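Local coordinates for amine Dehydrogenase (Pseudomonas putida, PDB 1JMX), which probably transfers electrons through its two bound c-type hemes, as the heme-carrying alpha subunit of a quinohemoprotein amine dehydrogenase, at residues S375-G380 with G479-T484; K388-F393 with D440-P445. All blocks are in the same frame, centred on the assembly; numbering follows the deposited sequence.

Interaction 1 of 2, residues S375-G380 with G479-T484; sequences SIARIG and GHMIVT
Ile376 and Ile482 run abreast on one face of a parallel strand pair, with CD1 of Ile376 4.0 Å from CB of Ile482. With CG1 of Ile376 anti to the carbonyl carbon (chi1 -62°), CG2 falls anti to the backbone N, where it meets OG1 of Thr484 at 3.7 Å. With an alanine here both branches go, and a gap would probably open beside Ile482 and Thr484. On the other face the small CB of Ala377 touches both SD of Met481 and CG2 of Val483, each at 3.9 Å. Beyond it, the side chain of Ile379 lies roughly perpendicular to that of Val483, CG2 of Ile379 4.1 Å from CG1 of Val483. Five backbone hydrogen bonds link the segments in the parallel pattern: Ser375, Ala377 and Ile379 donate, and Ile482 and Thr484 donate back; Ile379 N meets Thr484 O at 2.8 Å. At the other end His480 O accepts both Ser375 N and a water that also bonds Ser375 OG. Strand 391-400 flanks 367-378, and strand 462-470 flanks 476-484. Phe443 of strand 442-445 packs on Met481 and Val483, while apolar side chains of another protein chain pack on Ile376 and Ile482.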
ATOM      1  N   SER A 375     -11.508  10.264  -3.534  1.00 12.28           N
ATOM      2  CA  SER A 375     -10.076  10.530  -3.582  1.00 12.71           C
ATOM      3  C   SER A 375      -9.396  10.302  -2.238  1.00 12.02           C
ATOM      4  O   SER A 375     -10.050  10.211  -1.200  1.00 11.54           O
ATOM      5  CB  SER A 375      -9.806  11.958  -4.073  1.00 13.18           C
ATOM      6  OG  SER A 375     -10.239  12.923  -3.132  1.00 14.48           O
ATOM      7  N   ILE A 376      -8.073  10.239  -2.265  1.00 11.99           N
ATOM      8  CA  ILE A 376      -7.285  10.014  -1.064  1.00 12.55           C
ATOM      9  C   ILE A 376      -6.321  11.168  -0.780  1.00 12.25           C
ATOM     10  O   ILE A 376      -5.483  11.510  -1.613  1.00 13.65           O
ATOM     11  CB  ILE A 376      -6.446   8.690  -1.178  1.00 14.18           C
ATOM     12  CG1 ILE A 376      -7.368   7.476  -1.327  1.00 14.36           C
ATOM     13  CG2 ILE A 376      -5.496   8.535   0.015  1.00 13.28           C
ATOM     14  CD1 ILE A 376      -8.233   7.213  -0.130  1.00 16.31           C
ATOM     15  N   ALA A 377      -6.469  11.765   0.398  1.00 11.89           N
ATOM     16  CA  ALA A 377      -5.595  12.839   0.860  1.00 11.87           C
ATOM     17  C   ALA A 377      -4.704  12.176   1.908  1.00 10.85           C
ATOM     18  O   ALA A 377      -5.113  11.208   2.543  1.00 10.54           O
ATOM     19  CB  ALA A 377      -6.418  13.957   1.490  1.00 11.67           C
ATOM     20  N   ARG A 378      -3.481  12.658   2.082  1.00 10.95           N
ATOM     21  CA  ARG A 378      -2.597  12.035   3.063  1.00 10.21           C
ATOM     22  C   ARG A 378      -1.885  13.047   3.948  1.00 10.22           C
ATOM     23  O   ARG A 378      -1.465  14.105   3.494  1.00  9.64           O
ATOM     24  CB  ARG A 378      -1.557  11.145   2.362  1.00 11.31           C
ATOM     25  CG  ARG A 378      -2.090  10.380   1.153  1.00 14.40           C
ATOM     26  CD  ARG A 378      -1.046   9.496   0.489  1.00 14.00           C
ATOM     27  NE  ARG A 378      -0.869   8.277   1.255  1.00 17.25           N
ATOM     28  CZ  ARG A 378      -1.098   7.048   0.806  1.00 13.57           C
ATOM     29  NH1 ARG A 378      -1.506   6.836  -0.439  1.00 12.52           N
ATOM     30  NH2 ARG A 378      -0.982   6.030   1.644  1.00 13.25           N
ATOM     31  N   ILE A 379      -1.773  12.729   5.227  1.00 10.69           N
ATOM     32  CA  ILE A 379      -1.071  13.600   6.147  1.00 11.52           C
ATOM     33  C   ILE A 379       0.400  13.532   5.745  1.00 11.77           C
ATOM     34  O   ILE A 379       0.814  12.628   5.030  1.00 10.90           O
ATOM     35  CB  ILE A 379      -1.254  13.157   7.632  1.00 12.72           C
ATOM     36  CG1 ILE A 379      -0.736  11.730   7.841  1.00 13.06           C
ATOM     37  CG2 ILE A 379      -2.724  13.274   8.044  1.00 11.42           C
ATOM     38  CD1 ILE A 379      -0.936  11.196   9.256  1.00 13.44           C
ATOM     39  N   GLY A 380       1.173  14.519   6.172  1.00 12.62           N
ATOM     40  CA  GLY A 380       2.580  14.545   5.837  1.00 12.42           C
ATOM     41  C   GLY A 380       3.287  15.666   6.559  1.00 14.17           C
ATOM     42  O   GLY A 380       2.710  16.310   7.442  1.00 14.17           O
ATOM     43  N   GLY A 479     -19.023  14.912  -2.587  1.00 19.80           N
ATOM     44  CA  GLY A 479     -17.919  14.022  -2.886  1.00 16.86           C
ATOM     45  C   GLY A 479     -17.482  13.316  -1.615  1.00 15.79           C
ATOM     46  O   GLY A 479     -17.953  13.639  -0.525  1.00 14.29           O
ATOM     47  N   HIS A 480     -16.595  12.339  -1.762  1.00 14.98           N
ATOM     48  CA  HIS A 480     -16.092  11.577  -0.629  1.00 13.52           C
ATOM     49  C   HIS A 480     -14.576  11.589  -0.623  1.00 13.00           C
ATOM     50  O   HIS A 480     -13.936  11.184  -1.592  1.00 12.76           O
ATOM     51  CB  HIS A 480     -16.593  10.131  -0.694  1.00 12.27           C
ATOM     52  CG  HIS A 480     -16.254   9.311   0.516  1.00 11.36           C
ATOM     53  ND1 HIS A 480     -16.404   7.943   0.551  1.00 10.77           N
ATOM     54  CD2 HIS A 480     -15.795   9.668   1.737  1.00 10.20           C
ATOM     55  CE1 HIS A 480     -16.056   7.491   1.740  1.00 10.56           C
ATOM     56  NE2 HIS A 480     -15.683   8.520   2.478  1.00 11.29           N
ATOM     57  N   MET A 481     -14.011  12.050   0.485  1.00 13.65           N
ATOM     58  CA  MET A 481     -12.570  12.105   0.642  1.00 13.30           C
ATOM     59  C   MET A 481     -12.131  11.475   1.957  1.00 13.40           C
ATOM     60  O   MET A 481     -12.758  11.665   2.995  1.00 13.83           O
ATOM     61  CB  MET A 481     -12.079  13.556   0.585  1.00 13.66           C
ATOM     62  CG  MET A 481     -10.586  13.707   0.847  1.00 15.16           C
ATOM     63  SD  MET A 481     -10.018  15.399   1.001  1.00 15.94           S
ATOM     64  CE  MET A 481     -10.970  15.951   2.401  1.00 13.49           C
ATOM     65  N   ILE A 482     -11.064  10.689   1.891  1.00 14.00           N
ATOM     66  CA  ILE A 482     -10.494  10.061   3.078  1.00 13.14           C
ATOM     67  C   ILE A 482      -9.071  10.600   3.226  1.00 12.90           C
ATOM     68  O   ILE A 482      -8.296  10.599   2.270  1.00 12.29           O
ATOM     69  CB  ILE A 482     -10.464   8.513   2.966  1.00 12.62           C
ATOM     70  CG1 ILE A 482     -11.873   7.942   3.105  1.00 12.14           C
ATOM     71  CG2 ILE A 482      -9.561   7.921   4.029  1.00 11.77           C
ATOM     72  CD1 ILE A 482     -11.948   6.476   2.838  1.00 13.60           C
ATOM     73  N   VAL A 483      -8.775  11.151   4.397  1.00 12.36           N
ATOM     74  CA  VAL A 483      -7.449  11.673   4.686  1.00 11.91           C
ATOM     75  C   VAL A 483      -6.769  10.588   5.499  1.00 12.35           C
ATOM     76  O   VAL A 483      -7.239  10.242   6.581  1.00 11.89           O
ATOM     77  CB  VAL A 483      -7.506  12.956   5.538  1.00 10.79           C
ATOM     78  CG1 VAL A 483      -6.112  13.511   5.741  1.00 12.45           C
ATOM     79  CG2 VAL A 483      -8.400  13.992   4.879  1.00 11.42           C
ATOM     80  N   THR A 484      -5.723   9.989   4.937  1.00 14.41           N
ATOM     81  CA  THR A 484      -4.984   8.939   5.637  1.00 15.90           C
ATOM     82  C   THR A 484      -3.509   9.145   5.872  1.00 14.26           C
ATOM     83  O   THR A 484      -2.975  10.239   5.698  1.00 12.57           O
ATOM     84  CB  THR A 484      -5.123   7.552   4.996  1.00 18.13           C
ATOM     85  OG1 THR A 484      -5.250   7.654   3.567  1.00 20.91           O
ATOM     86  CG2 THR A 484      -6.240   6.841   5.625  1.00 20.16           C
TER
HETATM   87  O   HOH W   1     -13.241  12.933  -3.517  1.00 16.17           O

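Interaction 2 of 2, residues K388-F393 with D440-P445; sequences KVQGRF and DGVFVP
The carbonyl oxygen of Gly391 is approached by two neighbouring residues of 440-445: Phe443 N donates a nearly straight hydrogen bond to it at 2.8 Å, and Val442 CA makes a longer CA-H...O contact. Phe443 O returns a bond by accepting Gly391 N in its carbonyl plane, on a lone pair, which makes Gly391 and Phe443 a hydrogen-bonded antiparallel pair. A side chain on Gly391 would run into CE1 of Phe393, so the bare residue leaves room for that ring. CE1 lies 4.3 Å from CB of Phe443, which sits at the edge of the Phe393 ring.

Phe393 N bonds Gly441 O, and a water donates to both Phe393 O and Asp440 O, extending the link between the two segments. Gly441 has a positive phi (93°), a backbone shape in which a CB would press on the carbonyl oxygen of the residue before; glycine suits this turn into the strand.

On the other face Val442 spreads its two methyls between two polar side chains. CG2 sits over one face of the Arg392 guanidinium, toward its rim and 3.8 Å from NH1, while CG1 touches the amide of Gln390, at 3.8 Å from CD. Gln390 OE1 in turn accepts two weak bonds, from Arg392 NE and NH2, that tie the amide loosely to the guanidinium; Arg392 NH1 is bonded to Leu191 O.

At the far end Lys388 stretches its chain, extended beyond CG, along Pro445, with CB 3.9 Å from the proline's CG, and NZ donates to Pro445 O in the carbonyl plane at 3.0 Å. The chemistry is mixed: backbone bonds set the register, and the long polar side chains lend carbon atoms, and in Arg392 a guanidinium face, to apolar packing while their ends find oxygens. That carbonyl's dipole would steady the Lys388 ammonium.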
ATOM      1  N   LYS A 388       2.623  16.374   2.327  1.00 12.30           N
ATOM      2  CA  LYS A 388       1.172  16.248   2.463  1.00 12.14           C
ATOM      3  C   LYS A 388       0.594  16.028   1.067  1.00 12.42           C
ATOM      4  O   LYS A 388       1.121  16.545   0.083  1.00 15.17           O
ATOM      5  CB  LYS A 388       0.560  17.521   3.050  1.00  9.75           C
ATOM      6  CG  LYS A 388       1.112  17.941   4.384  1.00  9.22           C
ATOM      7  CD  LYS A 388       0.332  19.101   4.942  1.00 10.22           C
ATOM      8  CE  LYS A 388       0.852  19.533   6.301  1.00 12.43           C
ATOM      9  NZ  LYS A 388      -0.082  20.490   6.971  1.00 15.68           N
ATOM     10  N   VAL A 389      -0.438  15.202   0.978  1.00 12.20           N
ATOM     11  CA  VAL A 389      -1.104  14.935  -0.290  1.00 11.51           C
ATOM     12  C   VAL A 389      -2.473  15.607  -0.195  1.00 12.37           C
ATOM     13  O   VAL A 389      -3.320  15.213   0.607  1.00 10.33           O
ATOM     14  CB  VAL A 389      -1.251  13.417  -0.564  1.00 11.94           C
ATOM     15  CG1 VAL A 389      -2.106  13.177  -1.794  1.00  9.93           C
ATOM     16  CG2 VAL A 389       0.125  12.786  -0.755  1.00 10.79           C
ATOM     17  N   GLN A 390      -2.637  16.673  -0.975  1.00 13.48           N
ATOM     18  CA  GLN A 390      -3.868  17.450  -1.001  1.00 13.64           C
ATOM     19  C   GLN A 390      -5.030  16.798  -1.734  1.00 13.61           C
ATOM     20  O   GLN A 390      -4.853  15.955  -2.618  1.00 14.88           O
ATOM     21  CB  GLN A 390      -3.637  18.786  -1.710  1.00 13.00           C
ATOM     22  CG  GLN A 390      -2.579  19.692  -1.149  1.00 13.49           C
ATOM     23  CD  GLN A 390      -2.279  20.846  -2.095  1.00 12.90           C
ATOM     24  OE1 GLN A 390      -2.553  20.772  -3.294  1.00 12.08           O
ATOM     25  NE2 GLN A 390      -1.714  21.915  -1.556  1.00 14.22           N
ATOM     26  N   GLY A 391      -6.225  17.225  -1.354  1.00 14.24           N
ATOM     27  CA  GLY A 391      -7.428  16.797  -2.035  1.00 14.26           C
ATOM     28  C   GLY A 391      -7.682  18.012  -2.924  1.00 14.34           C
ATOM     29  O   GLY A 391      -7.582  19.147  -2.455  1.00 14.97           O
ATOM     30  N   ARG A 392      -7.898  17.808  -4.216  1.00 14.56           N
ATOM     31  CA  ARG A 392      -8.153  18.934  -5.117  1.00 14.37           C
ATOM     32  C   ARG A 392      -9.439  18.647  -5.847  1.00 14.41           C
ATOM     33  O   ARG A 392      -9.562  17.626  -6.523  1.00 14.15           O
ATOM     34  CB  ARG A 392      -6.992  19.124  -6.081  1.00 15.32           C
ATOM     35  CG  ARG A 392      -5.745  19.629  -5.396  1.00 16.13           C
ATOM     36  CD  ARG A 392      -4.625  19.780  -6.386  1.00 18.59           C
ATOM     37  NE  ARG A 392      -3.629  20.712  -5.883  1.00 23.16           N
ATOM     38  CZ  ARG A 392      -3.617  22.006  -6.171  1.00 21.39           C
ATOM     39  NH1 ARG A 392      -4.543  22.524  -6.970  1.00 22.06           N
ATOM     40  NH2 ARG A 392      -2.693  22.785  -5.635  1.00 23.33           N
ATOM     41  N   PHE A 393     -10.403  19.551  -5.716  1.00 14.57           N
ATOM     42  CA  PHE A 393     -11.701  19.306  -6.308  1.00 15.54           C
ATOM     43  C   PHE A 393     -12.233  20.341  -7.262  1.00 17.10           C
ATOM     44  O   PHE A 393     -11.803  21.489  -7.271  1.00 18.14           O
ATOM     45  CB  PHE A 393     -12.723  19.064  -5.200  1.00 13.66           C
ATOM     46  CG  PHE A 393     -12.269  18.079  -4.175  1.00 13.37           C
ATOM     47  CD1 PHE A 393     -11.617  18.509  -3.024  1.00 14.99           C
ATOM     48  CD2 PHE A 393     -12.464  16.721  -4.368  1.00 12.78           C
ATOM     49  CE1 PHE A 393     -11.161  17.594  -2.077  1.00 14.03           C
ATOM     50  CE2 PHE A 393     -12.013  15.799  -3.430  1.00 14.18           C
ATOM     51  CZ  PHE A 393     -11.361  16.237  -2.283  1.00 12.90           C
ATOM     52  N   ASP A 440     -10.844  27.827  -2.577  1.00 21.04           N
ATOM     53  CA  ASP A 440     -10.553  27.398  -3.942  1.00 18.73           C
ATOM     54  C   ASP A 440     -10.785  25.918  -4.265  1.00 17.46           C
ATOM     55  O   ASP A 440     -10.671  25.519  -5.425  1.00 17.47           O
ATOM     56  CB  ASP A 440      -9.143  27.838  -4.362  1.00 21.02           C
ATOM     57  CG  ASP A 440      -8.051  27.388  -3.393  1.00 23.31           C
ATOM     58  OD1 ASP A 440      -8.351  26.918  -2.278  1.00 24.52           O
ATOM     59  OD2 ASP A 440      -6.861  27.530  -3.753  1.00 25.81           O
ATOM     60  N   GLY A 441     -11.164  25.128  -3.258  1.00 15.33           N
ATOM     61  CA  GLY A 441     -11.420  23.712  -3.470  1.00 14.87           C
ATOM     62  C   GLY A 441     -10.217  22.816  -3.224  1.00 14.80           C
ATOM     63  O   GLY A 441     -10.190  21.668  -3.656  1.00 13.68           O
ATOM     64  N   VAL A 442      -9.211  23.362  -2.551  1.00 14.27           N
ATOM     65  CA  VAL A 442      -8.002  22.627  -2.224  1.00 13.22           C
ATOM     66  C   VAL A 442      -8.033  22.304  -0.742  1.00 13.28           C
ATOM     67  O   VAL A 442      -8.149  23.207   0.090  1.00 13.54           O
ATOM     68  CB  VAL A 442      -6.736  23.469  -2.521  1.00 13.08           C
ATOM     69  CG1 VAL A 442      -5.505  22.814  -1.937  1.00 12.94           C
ATOM     70  CG2 VAL A 442      -6.559  23.639  -4.004  1.00 12.67           C
ATOM     71  N   PHE A 443      -7.994  21.013  -0.419  1.00 13.65           N
ATOM     72  CA  PHE A 443      -7.977  20.566   0.967  1.00 12.46           C
ATOM     73  C   PHE A 443      -6.539  20.260   1.390  1.00 12.71           C
ATOM     74  O   PHE A 443      -5.866  19.435   0.777  1.00 12.65           O
ATOM     75  CB  PHE A 443      -8.842  19.318   1.160  1.00 12.55           C
ATOM     76  CG  PHE A 443      -8.949  18.879   2.594  1.00 13.40           C
ATOM     77  CD1 PHE A 443      -9.940  19.396   3.421  1.00 13.59           C
ATOM     78  CD2 PHE A 443      -8.050  17.958   3.126  1.00 13.39           C
ATOM     79  CE1 PHE A 443     -10.037  19.004   4.760  1.00 14.99           C
ATOM     80  CE2 PHE A 443      -8.139  17.561   4.461  1.00 12.53           C
ATOM     81  CZ  PHE A 443      -9.137  18.086   5.280  1.00 13.29           C
ATOM     82  N   VAL A 444      -6.072  20.950   2.424  1.00 13.66           N
ATOM     83  CA  VAL A 444      -4.722  20.762   2.953  1.00 14.35           C
ATOM     84  C   VAL A 444      -4.825  19.937   4.236  1.00 14.58           C
ATOM     85  O   VAL A 444      -5.304  20.429   5.260  1.00 14.82           O
ATOM     86  CB  VAL A 444      -4.038  22.135   3.256  1.00 15.20           C
ATOM     87  CG1 VAL A 444      -2.693  21.930   3.937  1.00 14.63           C
ATOM     88  CG2 VAL A 444      -3.865  22.940   1.965  1.00 12.90           C
ATOM     89  N   PRO A 445      -4.411  18.656   4.184  1.00 15.88           N
ATOM     90  CA  PRO A 445      -4.465  17.768   5.352  1.00 15.42           C
ATOM     91  C   PRO A 445      -3.549  18.195   6.492  1.00 15.52           C
ATOM     92  O   PRO A 445      -2.637  19.006   6.306  1.00 16.04           O
ATOM     93  CB  PRO A 445      -4.066  16.411   4.768  1.00 15.73           C
ATOM     94  CG  PRO A 445      -3.176  16.774   3.635  1.00 17.24           C
ATOM     95  CD  PRO A 445      -3.887  17.938   3.008  1.00 14.74           C
TER
HETATM   96  O   HOH W   2     -12.151  24.418  -7.276  1.00 21.35           O

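In the fold
Interactions 1 and 2 belong to the same mixed sheet of domain IV, their centres about 8 Å apart, and both segments of interaction 2 fall in the part of the chain between the two segments that interaction 1 brings together. Strands 367-378 and 391-400, consecutive in the chain and adjacent in the sheet, join them: Arg378 O probably accepts a hydrogen bond from Val389 N at 2.9 Å, and Ser375 OG packs 3.4 Å from CE2 of Phe393. Interaction 1 faces another protein chain, where an acidic side chain bonds Arg378 NH2; no other protein chain touches interaction 2. The side chain of Arg378 lies about 13 Å from a bound heme c, whereas interaction 2 is away from the heme-binding residues.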